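Local coordinates for protein catalase (Exiguobacterium oxidotolerans, PDB 2J2M) that catalyses the breakdown of hydrogen peroxide to water and oxygen at a haem iron, at residues A92-V97 / P256-F261. Sequence-based numbering, arbitrary orientation.
Sequences ARFSTV and PEWDLF. With HEM (protoporphyrin IX containing Fe), chain E.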
loop_
_atom_site.group_PDB
_atom_site.type_symbol
_atom_site.label_atom_id
_atom_site.label_comp_id
_atom_site.label_asym_id
_atom_site.label_seq_id
_atom_site.Cartn_x
_atom_site.Cartn_y
_atom_site.Cartn_z
ATOM N N ALA A 92 -10.880 21.860 12.442
ATOM C CA ALA A 92 -9.899 21.777 13.516
ATOM C C ALA A 92 -9.782 20.366 14.059
ATOM O O ALA A 92 -10.745 19.599 14.006
ATOM C CB ALA A 92 -10.247 22.753 14.634
ATOM N N ARG A 93 -8.599 20.025 14.554
ATOM C CA ARG A 93 -8.356 18.728 15.188
ATOM C C ARG A 93 -7.456 18.946 16.397
ATOM O O ARG A 93 -6.395 19.553 16.283
ATOM C CB ARG A 93 -7.724 17.692 14.222
ATOM C CG ARG A 93 -7.481 16.305 14.869
ATOM C CD ARG A 93 -7.098 15.199 13.868
ATOM N NE ARG A 93 -7.050 13.826 14.432
ATOM C CZ ARG A 93 -6.043 13.316 15.165
ATOM N NH1 ARG A 93 -4.990 14.082 15.490
ATOM N NH2 ARG A 93 -6.094 12.046 15.592
ATOM N N PHE A 94 -7.904 18.444 17.536
ATOM C CA PHE A 94 -7.173 18.504 18.781
ATOM C C PHE A 94 -6.813 17.078 19.118
ATOM O O PHE A 94 -7.490 16.157 18.695
ATOM C CB PHE A 94 -8.050 19.135 19.870
ATOM C CG PHE A 94 -8.578 20.503 19.496
ATOM C CD1 PHE A 94 -9.940 20.697 19.262
ATOM C CD2 PHE A 94 -7.701 21.592 19.325
ATOM C CE1 PHE A 94 -10.420 21.964 18.898
ATOM C CE2 PHE A 94 -8.173 22.844 18.977
ATOM C CZ PHE A 94 -9.528 23.035 18.758
ATOM N N SER A 95 -5.741 16.883 19.867
ATOM C CA SER A 95 -5.143 15.552 19.976
ATOM C C SER A 95 -4.234 15.445 21.176
ATOM O O SER A 95 -3.851 16.471 21.738
ATOM C CB SER A 95 -4.368 15.202 18.686
ATOM O OG SER A 95 -3.349 16.146 18.421
ATOM N N THR A 96 -3.939 14.218 21.611
ATOM C CA THR A 96 -2.799 13.989 22.500
ATOM C C THR A 96 -1.623 13.663 21.598
ATOM O O THR A 96 -1.731 13.891 20.411
ATOM C CB THR A 96 -3.044 12.860 23.515
ATOM O OG1 THR A 96 -3.446 11.670 22.823
ATOM C CG2 THR A 96 -4.092 13.275 24.520
ATOM N N VAL A 97 -0.516 13.151 22.141
ATOM C CA VAL A 97 0.703 12.912 21.347
ATOM C C VAL A 97 1.142 11.450 21.281
ATOM O O VAL A 97 1.195 10.846 20.208
ATOM C CB VAL A 97 1.945 13.774 21.853
ATOM C CG1 VAL A 97 3.221 13.500 20.984
ATOM C CG2 VAL A 97 1.621 15.264 21.850
ATOM N N PRO A 256 -17.380 26.035 21.192
ATOM C CA PRO A 256 -16.024 26.402 21.608
ATOM C C PRO A 256 -15.468 27.537 20.723
ATOM O O PRO A 256 -15.588 27.470 19.494
ATOM C CB PRO A 256 -15.229 25.107 21.375
ATOM C CG PRO A 256 -16.234 24.041 21.384
ATOM C CD PRO A 256 -17.446 24.624 20.763
ATOM N N GLU A 257 -14.874 28.556 21.348
ATOM C CA GLU A 257 -14.336 29.692 20.642
ATOM C C GLU A 257 -12.957 29.993 21.161
ATOM O O GLU A 257 -12.700 29.804 22.336
ATOM C CB GLU A 257 -15.222 30.926 20.842
ATOM C CG GLU A 257 -16.648 30.777 20.305
ATOM C CD GLU A 257 -17.333 32.116 20.014
ATOM O OE1 GLU A 257 -17.085 33.120 20.716
ATOM O OE2 GLU A 257 -18.130 32.162 19.060
ATOM N N TRP A 258 -12.068 30.466 20.288
ATOM C CA TRP A 258 -10.769 30.965 20.716
ATOM C C TRP A 258 -10.477 32.266 19.993
ATOM O O TRP A 258 -10.861 32.443 18.816
ATOM C CB TRP A 258 -9.626 30.004 20.341
ATOM C CG TRP A 258 -9.538 28.690 21.059
ATOM C CD1 TRP A 258 -8.597 28.322 21.980
ATOM C CD2 TRP A 258 -10.378 27.543 20.864
ATOM N NE1 TRP A 258 -8.811 27.023 22.397
ATOM C CE2 TRP A 258 -9.901 26.524 21.725
ATOM C CE3 TRP A 258 -11.486 27.278 20.052
ATOM C CZ2 TRP A 258 -10.499 25.266 21.793
ATOM C CZ3 TRP A 258 -12.082 26.034 20.125
ATOM C CH2 TRP A 258 -11.586 25.041 20.983
ATOM N N ASP A 259 -9.747 33.157 20.667
ATOM C CA ASP A 259 -9.158 34.307 19.986
ATOM C C ASP A 259 -7.724 34.072 19.474
ATOM O O ASP A 259 -6.895 33.473 20.162
ATOM C CB ASP A 259 -9.259 35.540 20.875
ATOM C CG ASP A 259 -10.687 35.921 21.128
ATOM O OD1 ASP A 259 -11.264 35.392 22.091
ATOM O OD2 ASP A 259 -11.261 36.700 20.345
ATOM N N LEU A 260 -7.452 34.535 18.261
ATOM C CA LEU A 260 -6.097 34.461 17.661
ATOM C C LEU A 260 -5.320 35.781 17.823
ATOM O O LEU A 260 -5.783 36.843 17.402
ATOM C CB LEU A 260 -6.166 34.088 16.174
ATOM C CG LEU A 260 -4.860 33.930 15.381
ATOM C CD1 LEU A 260 -4.081 32.669 15.806
ATOM C CD2 LEU A 260 -5.141 33.871 13.887
ATOM N N PHE A 261 -4.145 35.691 18.441
ATOM C CA PHE A 261 -3.271 36.817 18.596
ATOM C C PHE A 261 -1.954 36.519 17.866
ATOM O O PHE A 261 -1.606 35.350 17.589
ATOM C CB PHE A 261 -2.973 37.094 20.076
ATOM C CG PHE A 261 -4.166 37.527 20.899
ATOM C CD1 PHE A 261 -4.336 38.864 21.241
ATOM C CD2 PHE A 261 -5.090 36.585 21.382
ATOM C CE1 PHE A 261 -5.414 39.280 22.023
ATOM C CE2 PHE A 261 -6.193 36.982 22.161
ATOM C CZ PHE A 261 -6.354 38.332 22.483
HETATM C CHA HEM E . 1.542 15.230 14.109
HETATM C CHB HEM E . 2.397 19.254 16.736
HETATM C CHC HEM E . 7.132 18.604 16.084
HETATM C CHD HEM E . 6.274 15.049 12.942
HETATM C C1A HEM E . 1.346 16.399 14.840
HETATM C C2A HEM E . 0.070 17.016 15.195
HETATM C C3A HEM E . 0.313 18.131 15.925
HETATM C C4A HEM E . 1.741 18.254 16.060
HETATM C CMA HEM E . -0.705 19.128 16.529
HETATM C CAA HEM E . -1.313 16.438 14.796
HETATM C CBA HEM E . -1.853 17.013 13.484
HETATM C CGA HEM E . -3.220 16.400 13.276
HETATM O O1A HEM E . -3.399 15.589 12.328
HETATM O O2A HEM E . -4.136 16.708 14.086
HETATM C C1B HEM E . 3.748 19.476 16.742
HETATM C C2B HEM E . 4.432 20.666 17.223
HETATM C C3B HEM E . 5.735 20.460 17.036
HETATM C C4B HEM E . 5.916 19.160 16.438
HETATM C CMB HEM E . 3.774 21.953 17.796
HETATM C CAB HEM E . 6.888 21.433 17.333
HETATM C CBB HEM E . 6.920 22.162 18.444
HETATM C C1C HEM E . 7.341 17.661 15.113
HETATM C C2C HEM E . 8.593 17.348 14.453
HETATM C C3C HEM E . 8.326 16.362 13.574
HETATM C C4C HEM E . 6.915 16.023 13.665
HETATM C CMC HEM E . 9.967 18.048 14.682
HETATM C CAC HEM E . 9.313 15.641 12.626
HETATM C CBC HEM E . 9.746 16.212 11.497
HETATM C C1D HEM E . 4.937 14.719 12.964
HETATM C C2D HEM E . 4.331 13.664 12.175
HETATM C C3D HEM E . 2.846 13.729 12.531
HETATM C C4D HEM E . 2.708 14.811 13.500
HETATM C CMD HEM E . 5.041 12.719 11.150
HETATM C CAD HEM E . 1.715 12.845 11.974
HETATM C CBD HEM E . 0.942 13.684 10.955
HETATM C CGD HEM E . 0.009 12.844 10.102
HETATM O O1D HEM E . 0.055 11.570 10.110
HETATM O O2D HEM E . -0.791 13.473 9.377
HETATM N NA HEM E . 2.334 17.198 15.387
HETATM N NB HEM E . 4.682 18.576 16.276
HETATM N NC HEM E . 6.349 16.840 14.605
HETATM N ND HEM E . 3.959 15.361 13.707
HETATM FE FE HEM E . 4.300 17.156 14.742
#
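Phe94 and Trp258 meet inside the antiparallel beta-barrel of the catalase fold, reaching toward each other from strands 87-95 and 257-265, which are not paired with one another. Between the two segments the touch is narrow and apolar: Phe94 CZ lies 3.6 Å from Trp258 CH2, on the six-membered ring of the indole, with Trp258 CZ2 next to it at 3.9 Å from the same Phe94 CZ. The two rings lean obliquely, their planes at 32° and their centroids 5.2 Å apart. In both residues CG stands anti to the carbonyl carbon, which swings each ring to the side of its own backbone N. Phe113 makes an edge-to-face contact with each of them, and Leu299 of strand 292-302 also touches both. The indole nitrogen is engaged as well: Trp258 NE1 donates a hydrogen bond to the backbone oxygen of Met193.

One residue before Phe94, Arg93 serves the haem. Its chain is extended from CG to NE, and the guanidinium presents its edge to a propionate of the haem, a cofactor that also takes hydrogen bonds from Arg53, Gln343 and Arg346. With an alanine here, propionate oxygen O2A is likely to lose this charged donor and the carbonyl of His56 its NH1 partner. The bond from Arg93 NH1 to haem O2A spans 3.1 Å, with an N-H...O angle of 155°.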